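Long-range contacts in putative (Helicobacter pylori J99, PDB 4R7K), which is of unknown function but belongs to the SRPBCC superfamily, whose members commonly bind hydrophobic ligands in a cavity between a curved sheet and a long helix: residues A[48-53]-A[151-156]; A[120-125]-A[136-141]. One frame throughout, in Å; residues are numbered along the deposited sequence.

Contact 1 (A[48-53]-A[151-156])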
ATOM      1  N   ASN A  48      10.065  -0.263  10.995  1.00 19.27           N
ATOM      2  CA  ASN A  48       9.212   0.885  10.975  1.00 19.51           C
ATOM      3  C   ASN A  48       9.536   1.791  12.177  1.00 18.40           C
ATOM      4  O   ASN A  48       9.886   1.301  13.264  1.00 18.75           O
ATOM      5  CB  ASN A  48       7.743   0.456  11.056  1.00 21.27           C
ATOM      6  CG  ASN A  48       7.313  -0.391   9.878  1.00 21.05           C
ATOM      7  OD1 ASN A  48       7.539  -1.591   9.842  1.00 23.57           O
ATOM      8  ND2 ASN A  48       6.661   0.224   8.935  1.00 24.25           N
ATOM      9  N   GLU A  49       9.338   3.098  12.020  1.00 18.88           N
ATOM     10  CA  GLU A  49       9.627   4.037  13.045  1.00 19.49           C
ATOM     11  C   GLU A  49       8.849   5.356  12.863  1.00 21.76           C
ATOM     12  O   GLU A  49       8.687   5.852  11.740  1.00 24.70           O
ATOM     13  CB  GLU A  49      11.113   4.359  12.997  1.00 22.19           C
ATOM     14  CG  GLU A  49      11.611   5.272  14.047  1.00 24.88           C
ATOM     15  CD  GLU A  49      13.059   5.705  13.821  1.00 29.08           C
ATOM     16  OE1 GLU A  49      13.609   5.487  12.709  1.00 33.37           O
ATOM     17  OE2 GLU A  49      13.664   6.255  14.770  1.00 29.54           O
ATOM     18  N   VAL A  50       8.358   5.875  13.974  1.00 19.14           N
ATOM     19  CA  VAL A  50       7.725   7.190  14.039  1.00 19.97           C
ATOM     20  C   VAL A  50       8.391   8.001  15.144  1.00 19.84           C
ATOM     21  O   VAL A  50       8.911   7.461  16.110  1.00 19.51           O
ATOM     22  CB  VAL A  50       6.222   7.127  14.276  1.00 21.90           C
ATOM     23  CG1 VAL A  50       5.504   6.552  13.041  1.00 24.33           C
ATOM     24  CG2 VAL A  50       5.902   6.363  15.533  1.00 22.18           C
ATOM     25  N   ILE A  51       8.369   9.320  14.995  1.00 21.71           N
ATOM     26  CA  ILE A  51       8.886  10.210  16.023  1.00 22.07           C
ATOM     27  C   ILE A  51       7.868  11.291  16.033  1.00 22.48           C
ATOM     28  O   ILE A  51       7.643  11.951  14.991  1.00 21.78           O
ATOM     29  CB  ILE A  51      10.277  10.741  15.729  1.00 22.55           C
ATOM     30  CG1 ILE A  51      11.291   9.576  15.825  1.00 23.15           C
ATOM     31  CG2 ILE A  51      10.655  11.824  16.734  1.00 23.40           C
ATOM     32  CD1 ILE A  51      12.702   9.946  15.384  1.00 23.83           C
ATOM     33  N   VAL A  52       7.230  11.446  17.188  1.00 23.07           N
ATOM     34  CA  VAL A  52       6.118  12.365  17.335  1.00 26.22           C
ATOM     35  C   VAL A  52       6.252  13.313  18.525  1.00 27.82           C
ATOM     36  O   VAL A  52       6.578  12.911  19.662  1.00 29.95           O
ATOM     37  CB  VAL A  52       4.806  11.577  17.525  1.00 28.09           C
ATOM     38  CG1 VAL A  52       3.598  12.522  17.473  1.00 31.75           C
ATOM     39  CG2 VAL A  52       4.680  10.502  16.452  1.00 29.70           C
ATOM     40  N   LYS A  53       5.882  14.560  18.267  1.00 28.36           N
ATOM     41  CA  LYS A  53       5.984  15.658  19.231  1.00 30.60           C
ATOM     42  C   LYS A  53       4.753  15.701  20.108  1.00 31.55           C
ATOM     43  O   LYS A  53       3.662  15.498  19.626  1.00 31.22           O
ATOM     44  CB  LYS A  53       6.104  16.974  18.442  1.00 31.96           C
ATOM     45  CG  LYS A  53       6.249  18.280  19.234  1.00 36.36           C
ATOM     46  CD  LYS A  53       7.672  18.559  19.636  1.00 38.07           C
ATOM     47  CE  LYS A  53       7.827  20.016  20.069  1.00 43.00           C
ATOM     48  NZ  LYS A  53       9.216  20.290  20.513  1.00 43.53           N
ATOM     49  N   VAL A 151       8.449  11.614  21.300  1.00 26.45           N
ATOM     50  CA  VAL A 151       8.555  10.203  21.626  1.00 24.53           C
ATOM     51  C   VAL A 151       8.825   9.451  20.340  1.00 24.35           C
ATOM     52  O   VAL A 151       8.198   9.732  19.302  1.00 24.08           O
ATOM     53  CB  VAL A 151       7.269   9.683  22.292  1.00 24.51           C
ATOM     54  CG1 VAL A 151       7.225   8.179  22.326  1.00 24.08           C
ATOM     55  CG2 VAL A 151       7.108  10.281  23.686  1.00 26.70           C
ATOM     56  N   ARG A 152       9.804   8.548  20.407  1.00 22.58           N
ATOM     57  CA  ARG A 152      10.144   7.650  19.327  1.00 21.64           C
ATOM     58  C   ARG A 152       9.580   6.262  19.561  1.00 20.49           C
ATOM     59  O   ARG A 152       9.646   5.735  20.680  1.00 22.84           O
ATOM     60  CB  ARG A 152      11.656   7.532  19.217  1.00 21.59           C
ATOM     61  CG  ARG A 152      12.166   6.526  18.183  1.00 20.24           C
ATOM     62  CD  ARG A 152      13.686   6.463  18.290  1.00 22.42           C
ATOM     63  NE  ARG A 152      14.341   5.644  17.250  1.00 22.04           N
ATOM     64  CZ  ARG A 152      15.430   4.910  17.438  1.00 21.67           C
ATOM     65  NH1 ARG A 152      15.971   4.811  18.636  1.00 22.75           N
ATOM     66  NH2 ARG A 152      15.962   4.242  16.418  1.00 22.09           N
ATOM     67  N   ILE A 153       8.982   5.690  18.516  1.00 20.83           N
ATOM     68  CA  ILE A 153       8.501   4.326  18.547  1.00 20.02           C
ATOM     69  C   ILE A 153       9.151   3.573  17.382  1.00 20.25           C
ATOM     70  O   ILE A 153       8.876   3.853  16.212  1.00 21.70           O
ATOM     71  CB  ILE A 153       6.954   4.211  18.443  1.00 21.33           C
ATOM     72  CG1 ILE A 153       6.270   5.136  19.424  1.00 22.42           C
ATOM     73  CG2 ILE A 153       6.540   2.766  18.695  1.00 22.15           C
ATOM     74  CD1 ILE A 153       4.765   5.265  19.253  1.00 23.13           C
ATOM     75  N   LEU A 154      10.003   2.619  17.717  1.00 20.09           N
ATOM     76  CA  LEU A 154      10.703   1.815  16.743  1.00 20.07           C
ATOM     77  C   LEU A 154      10.218   0.417  16.895  1.00 21.70           C
ATOM     78  O   LEU A 154      10.248  -0.124  18.018  1.00 20.23           O
ATOM     79  CB  LEU A 154      12.207   1.819  17.013  1.00 20.09           C
ATOM     80  CG  LEU A 154      13.101   0.880  16.152  1.00 20.63           C
ATOM     81  CD1 LEU A 154      13.201   1.337  14.719  1.00 21.86           C
ATOM     82  CD2 LEU A 154      14.502   0.803  16.734  1.00 22.82           C
ATOM     83  N   THR A 155       9.760  -0.185  15.789  1.00 21.38           N
ATOM     84  CA  THR A 155       9.404  -1.564  15.814  1.00 20.64           C
ATOM     85  C   THR A 155      10.068  -2.325  14.631  1.00 19.49           C
ATOM     86  O   THR A 155      10.046  -1.889  13.461  1.00 18.50           O
ATOM     87  CB  THR A 155       7.891  -1.789  15.901  1.00 22.93           C
ATOM     88  OG1 THR A 155       7.651  -3.162  16.228  1.00 24.20           O
ATOM     89  CG2 THR A 155       7.199  -1.444  14.593  1.00 23.55           C
ATOM     90  N   GLN A 156      10.649  -3.462  14.957  1.00 18.04           N
ATOM     91  CA  GLN A 156      11.388  -4.274  14.002  1.00 16.91           C
ATOM     92  C   GLN A 156      11.077  -5.707  14.218  1.00 20.01           C
ATOM     93  O   GLN A 156      10.929  -6.146  15.356  1.00 20.79           O
ATOM     94  CB  GLN A 156      12.897  -4.042  14.130  1.00 17.90           C
ATOM     95  CG  GLN A 156      13.324  -2.618  13.907  1.00 18.93           C
ATOM     96  CD  GLN A 156      14.825  -2.403  13.980  1.00 19.88           C
ATOM     97  OE1 GLN A 156      15.539  -2.990  14.801  1.00 20.70           O
ATOM     98  NE2 GLN A 156      15.310  -1.548  13.113  1.00 23.26           N
TER
HETATM   99  O   HOH W   1       8.225  -3.414  11.690  1.00 22.53           O
HETATM  100  O   HOH W   2      16.153   4.310  13.298  1.00 29.15           O
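N48 meets T155, E49 meets R152 and V151 meets V52 where 48-53 pairs with 151-156, two antiparallel strands (171°) in the curved sheet of what is probably a helix-grip fold; N48, E49 and V151 bury the most surface. The backbone is joined by pairs of hydrogen bonds at N48-T155, V50-I153 and V52-V151; at the first, N48 N reaches T155 O at 3.0 Å and T155 N reaches N48 O at 2.9 Å. N48, V50, V52, V151, I153 and T155 share one face, where helix 174-190 rests on N48, I153 and T155. An amide suits N48 because it offers both donor and acceptor: ND2 bonds to Q180 OE1 and L176 O, while OD1 accepts from a water (2.7 Å) that also donates to T155 O, so a buried polar group is well satisfied. V151, branched at CB as suits a strand, uses both backbone atoms toward V52 and packs on V143. Beside it, V50 CG2 lies against I153 CB at 3.8 Å, the two side chains pointing the same way.

E49 and R152, opposite charges on the other face, form a salt bridge. With CG anti to the backbone N (chi1 -177°) and the chain extended, the E49 carboxylate crosses to R152, whose NH1 is also paired with E144. E49 OE1 bonds to S47 OG of the second subunit and accepts from a water that accepts from R152 NH2. R152 NE donates to E49 OE2 at 2.6 Å, in the guanidinium plane but from above that of the carboxylate.

Contact 2 (A[120-125]-A[136-141])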
ATOM      1  N   ARG A 120      11.881  -1.418  26.326  1.00 19.81           N
ATOM      2  CA  ARG A 120      12.283  -2.460  25.406  1.00 19.64           C
ATOM      3  C   ARG A 120      11.357  -3.645  25.626  1.00 20.65           C
ATOM      4  O   ARG A 120      11.260  -4.200  26.736  1.00 22.15           O
ATOM      5  CB  ARG A 120      13.721  -2.854  25.641  1.00 21.62           C
ATOM      6  CG  ARG A 120      14.702  -1.761  25.227  1.00 21.73           C
ATOM      7  CD  ARG A 120      16.093  -2.076  25.793  1.00 23.96           C
ATOM      8  NE  ARG A 120      17.093  -1.085  25.413  1.00 24.93           N
ATOM      9  CZ  ARG A 120      17.744  -1.101  24.261  1.00 24.54           C
ATOM     10  NH1 ARG A 120      17.465  -2.015  23.350  1.00 24.95           N
ATOM     11  NH2 ARG A 120      18.637  -0.180  24.002  1.00 24.59           N
ATOM     12  N   LEU A 121      10.680  -4.049  24.569  1.00 19.90           N
ATOM     13  CA  LEU A 121       9.713  -5.126  24.664  1.00 23.62           C
ATOM     14  C   LEU A 121       9.809  -5.982  23.411  1.00 22.06           C
ATOM     15  O   LEU A 121       9.925  -5.462  22.317  1.00 21.19           O
ATOM     16  CB  LEU A 121       8.297  -4.549  24.762  1.00 22.92           C
ATOM     17  CG  LEU A 121       7.122  -5.540  24.617  1.00 25.47           C
ATOM     18  CD1 LEU A 121       7.068  -6.402  25.858  1.00 26.43           C
ATOM     19  CD2 LEU A 121       5.823  -4.754  24.495  1.00 27.03           C
ATOM     20  N   ALA A 122       9.857  -7.298  23.578  1.00 22.30           N
ATOM     21  CA  ALA A 122       9.879  -8.172  22.413  1.00 22.81           C
ATOM     22  C   ALA A 122       9.220  -9.501  22.708  1.00 22.51           C
ATOM     23  O   ALA A 122       9.256  -9.978  23.848  1.00 24.14           O
ATOM     24  CB  ALA A 122      11.311  -8.397  21.928  1.00 24.27           C
ATOM     25  N   TRP A 123       8.597 -10.078  21.685  1.00 23.00           N
ATOM     26  CA  TRP A 123       8.036 -11.412  21.769  1.00 22.85           C
ATOM     27  C   TRP A 123       8.421 -12.266  20.575  1.00 23.60           C
ATOM     28  O   TRP A 123       8.633 -11.754  19.432  1.00 21.39           O
ATOM     29  CB  TRP A 123       6.527 -11.387  21.889  1.00 24.87           C
ATOM     30  CG  TRP A 123       5.768 -10.760  20.742  1.00 25.06           C
ATOM     31  CD1 TRP A 123       5.459 -11.339  19.548  1.00 25.62           C
ATOM     32  CD2 TRP A 123       5.147  -9.475  20.736  1.00 23.32           C
ATOM     33  NE1 TRP A 123       4.737 -10.483  18.786  1.00 23.81           N
ATOM     34  CE2 TRP A 123       4.505  -9.333  19.501  1.00 24.29           C
ATOM     35  CE3 TRP A 123       5.081  -8.426  21.664  1.00 25.85           C
ATOM     36  CZ2 TRP A 123       3.842  -8.156  19.128  1.00 24.54           C
ATOM     37  CZ3 TRP A 123       4.405  -7.266  21.307  1.00 25.05           C
ATOM     38  CH2 TRP A 123       3.778  -7.148  20.060  1.00 25.29           C
ATOM     39  N   ARG A 124       8.517 -13.568  20.840  1.00 23.58           N
ATOM     40  CA  ARG A 124       8.714 -14.558  19.812  1.00 24.44           C
ATOM     41  C   ARG A 124       7.313 -15.002  19.458  1.00 24.91           C
ATOM     42  O   ARG A 124       6.458 -15.173  20.341  1.00 27.03           O
ATOM     43  CB  ARG A 124       9.578 -15.715  20.302  1.00 27.24           C
ATOM     44  CG  ARG A 124       9.917 -16.738  19.210  1.00 29.20           C
ATOM     45  CD  ARG A 124      10.922 -17.768  19.696  1.00 32.18           C
ATOM     46  NE  ARG A 124      10.451 -18.442  20.898  1.00 34.74           N
ATOM     47  CZ  ARG A 124       9.722 -19.558  20.915  1.00 39.61           C
ATOM     48  NH1 ARG A 124       9.336 -20.074  22.077  1.00 42.92           N
ATOM     49  NH2 ARG A 124       9.365 -20.155  19.788  1.00 42.32           N
ATOM     50  N   GLY A 125       7.043 -15.162  18.183  1.00 24.35           N
ATOM     51  CA  GLY A 125       5.730 -15.582  17.719  1.00 26.15           C
ATOM     52  C   GLY A 125       5.884 -16.727  16.751  1.00 28.10           C
ATOM     53  O   GLY A 125       6.918 -16.853  16.113  1.00 28.28           O
ATOM     54  N   GLU A 136       8.152 -18.572  12.124  1.00 27.36           N
ATOM     55  CA  GLU A 136       8.537 -18.170  13.473  1.00 28.77           C
ATOM     56  C   GLU A 136       9.118 -16.787  13.352  1.00 26.00           C
ATOM     57  O   GLU A 136       9.901 -16.551  12.446  1.00 22.55           O
ATOM     58  CB  GLU A 136       9.545 -19.148  14.088  1.00 31.05           C
ATOM     59  CG  GLU A 136       9.786 -18.924  15.568  1.00 33.75           C
ATOM     60  CD  GLU A 136      10.819 -19.881  16.149  1.00 39.31           C
ATOM     61  OE1 GLU A 136      11.520 -20.532  15.371  1.00 47.47           O
ATOM     62  OE2 GLU A 136      10.945 -19.965  17.378  1.00 41.73           O
ATOM     63  N   VAL A 137       8.725 -15.881  14.255  1.00 24.05           N
ATOM     64  CA  VAL A 137       9.196 -14.489  14.228  1.00 23.59           C
ATOM     65  C   VAL A 137       9.648 -13.973  15.614  1.00 23.13           C
ATOM     66  O   VAL A 137       9.317 -14.569  16.645  1.00 23.45           O
ATOM     67  CB  VAL A 137       8.096 -13.547  13.683  1.00 24.17           C
ATOM     68  CG1 VAL A 137       7.498 -14.127  12.393  1.00 24.54           C
ATOM     69  CG2 VAL A 137       6.960 -13.297  14.698  1.00 25.19           C
ATOM     70  N   TYR A 138      10.394 -12.875  15.608  1.00 21.17           N
ATOM     71  CA  TYR A 138      10.806 -12.168  16.829  1.00 22.97           C
ATOM     72  C   TYR A 138      10.468 -10.717  16.553  1.00 21.23           C
ATOM     73  O   TYR A 138      11.047 -10.099  15.649  1.00 21.28           O
ATOM     74  CB  TYR A 138      12.280 -12.365  17.095  1.00 23.99           C
ATOM     75  CG  TYR A 138      12.774 -11.816  18.425  1.00 24.61           C
ATOM     76  CD1 TYR A 138      12.760 -12.597  19.580  1.00 26.30           C
ATOM     77  CD2 TYR A 138      13.327 -10.553  18.515  1.00 23.79           C
ATOM     78  CE1 TYR A 138      13.236 -12.097  20.789  1.00 25.91           C
ATOM     79  CE2 TYR A 138      13.780 -10.047  19.735  1.00 25.30           C
ATOM     80  CZ  TYR A 138      13.745 -10.820  20.856  1.00 25.19           C
ATOM     81  OH  TYR A 138      14.230 -10.295  22.049  1.00 25.57           O
ATOM     82  N   HIS A 139       9.488 -10.183  17.267  1.00 21.22           N
ATOM     83  CA  HIS A 139       9.004  -8.828  17.028  1.00 20.68           C
ATOM     84  C   HIS A 139       9.386  -7.950  18.215  1.00 21.76           C
ATOM     85  O   HIS A 139       8.944  -8.166  19.324  1.00 20.83           O
ATOM     86  CB  HIS A 139       7.508  -8.897  16.919  1.00 23.16           C
ATOM     87  CG  HIS A 139       6.854  -7.615  16.535  1.00 23.01           C
ATOM     88  ND1 HIS A 139       5.540  -7.557  16.130  1.00 25.26           N
ATOM     89  CD2 HIS A 139       7.354  -6.367  16.371  1.00 25.17           C
ATOM     90  CE1 HIS A 139       5.229  -6.306  15.838  1.00 26.40           C
ATOM     91  NE2 HIS A 139       6.313  -5.566  15.979  1.00 25.14           N
ATOM     92  N   ALA A 140      10.227  -6.960  17.959  1.00 20.67           N
ATOM     93  CA  ALA A 140      10.781  -6.141  19.019  1.00 19.18           C
ATOM     94  C   ALA A 140      10.313  -4.713  18.882  1.00 20.32           C
ATOM     95  O   ALA A 140      10.018  -4.206  17.756  1.00 20.62           O
ATOM     96  CB  ALA A 140      12.292  -6.198  18.979  1.00 18.58           C
ATOM     97  N   TRP A 141      10.280  -4.060  20.025  1.00 20.87           N
ATOM     98  CA  TRP A 141       9.829  -2.710  20.129  1.00 20.05           C
ATOM     99  C   TRP A 141      10.750  -1.935  21.025  1.00 19.73           C
ATOM    100  O   TRP A 141      11.252  -2.461  22.057  1.00 20.00           O
ATOM    101  CB  TRP A 141       8.421  -2.655  20.761  1.00 20.23           C
ATOM    102  CG  TRP A 141       7.300  -3.311  20.024  1.00 21.52           C
ATOM    103  CD1 TRP A 141       7.022  -4.650  19.984  1.00 22.86           C
ATOM    104  CD2 TRP A 141       6.255  -2.662  19.283  1.00 20.34           C
ATOM    105  NE1 TRP A 141       5.874  -4.869  19.248  1.00 24.03           N
ATOM    106  CE2 TRP A 141       5.388  -3.669  18.808  1.00 21.06           C
ATOM    107  CE3 TRP A 141       5.952  -1.319  18.990  1.00 20.94           C
ATOM    108  CZ2 TRP A 141       4.279  -3.384  18.016  1.00 21.59           C
ATOM    109  CZ3 TRP A 141       4.853  -1.040  18.181  1.00 19.09           C
ATOM    110  CH2 TRP A 141       4.016  -2.057  17.734  1.00 20.04           C
TER
HETATM  111  O   HOH W   3       4.053  -9.728  15.701  1.00 30.29           O
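W123 reaches across to H139 and W141 on the neighbouring strand of the hairpin made by 118-126 and 136-146. Its CB rises on the face that also carries L121, and chi1 of 61° holds CG between the backbone N and the carbonyl carbon, swinging the indole toward the partner strand. CD1 and NE1 come first: H139 CB sits over the five-membered ring, 4.0 Å from its centroid, a CH-pi contact. NE1 also donates to a water at 3.2 Å that bonds to H139 ND1; H139 NE2 bonds to T155 OG1. Farther out, CZ2 meets H139 ND1 at 3.5 Å, and at the tip CH2 approaches W141 NE1 to 3.2 Å while CZ3 also lies near W141 NE1 and CD1. The W123 and W141 rings are oblique, their planes 42° apart. A broad indole suits this place, since one side chain spans two strand positions and still satisfies its N-H. On the opposite face R124 NH2 donates to E136 OE2 at 2.9 Å in a salt bridge; R124 NE pairs with E110. F96 and W70 also meet the W123 ring, L64 of helix 57-65 touches L121 and W141, and from helix 174-190 H179 stacks on H139 and W182 meets W141 edge-to-face.

In the fold
Contacts 1 and 2 belong to one antiparallel sheet, with centres about 16 Å apart; strands 150-160 and 136-146 are neighbours in it, but segments 151-156 and 136-141 are offset along them and meet where T155 and Q156 come beside H139, A140 and W141. Contact 2 is nested in the long loop that contact 1 closes. Q156 O and A140 N are 2.8 Å apart, a probable backbone hydrogen bond; T155 OG1 lies 2.8 Å from H139 NE2, a probable hydrogen bond tying the aromatic cluster to contact 1. H179 of helix 174-190 touches both N48 and H139; L183 packs on contact 1 and W182 on contact 2, consistent with the helix-grip architecture of the superfamily.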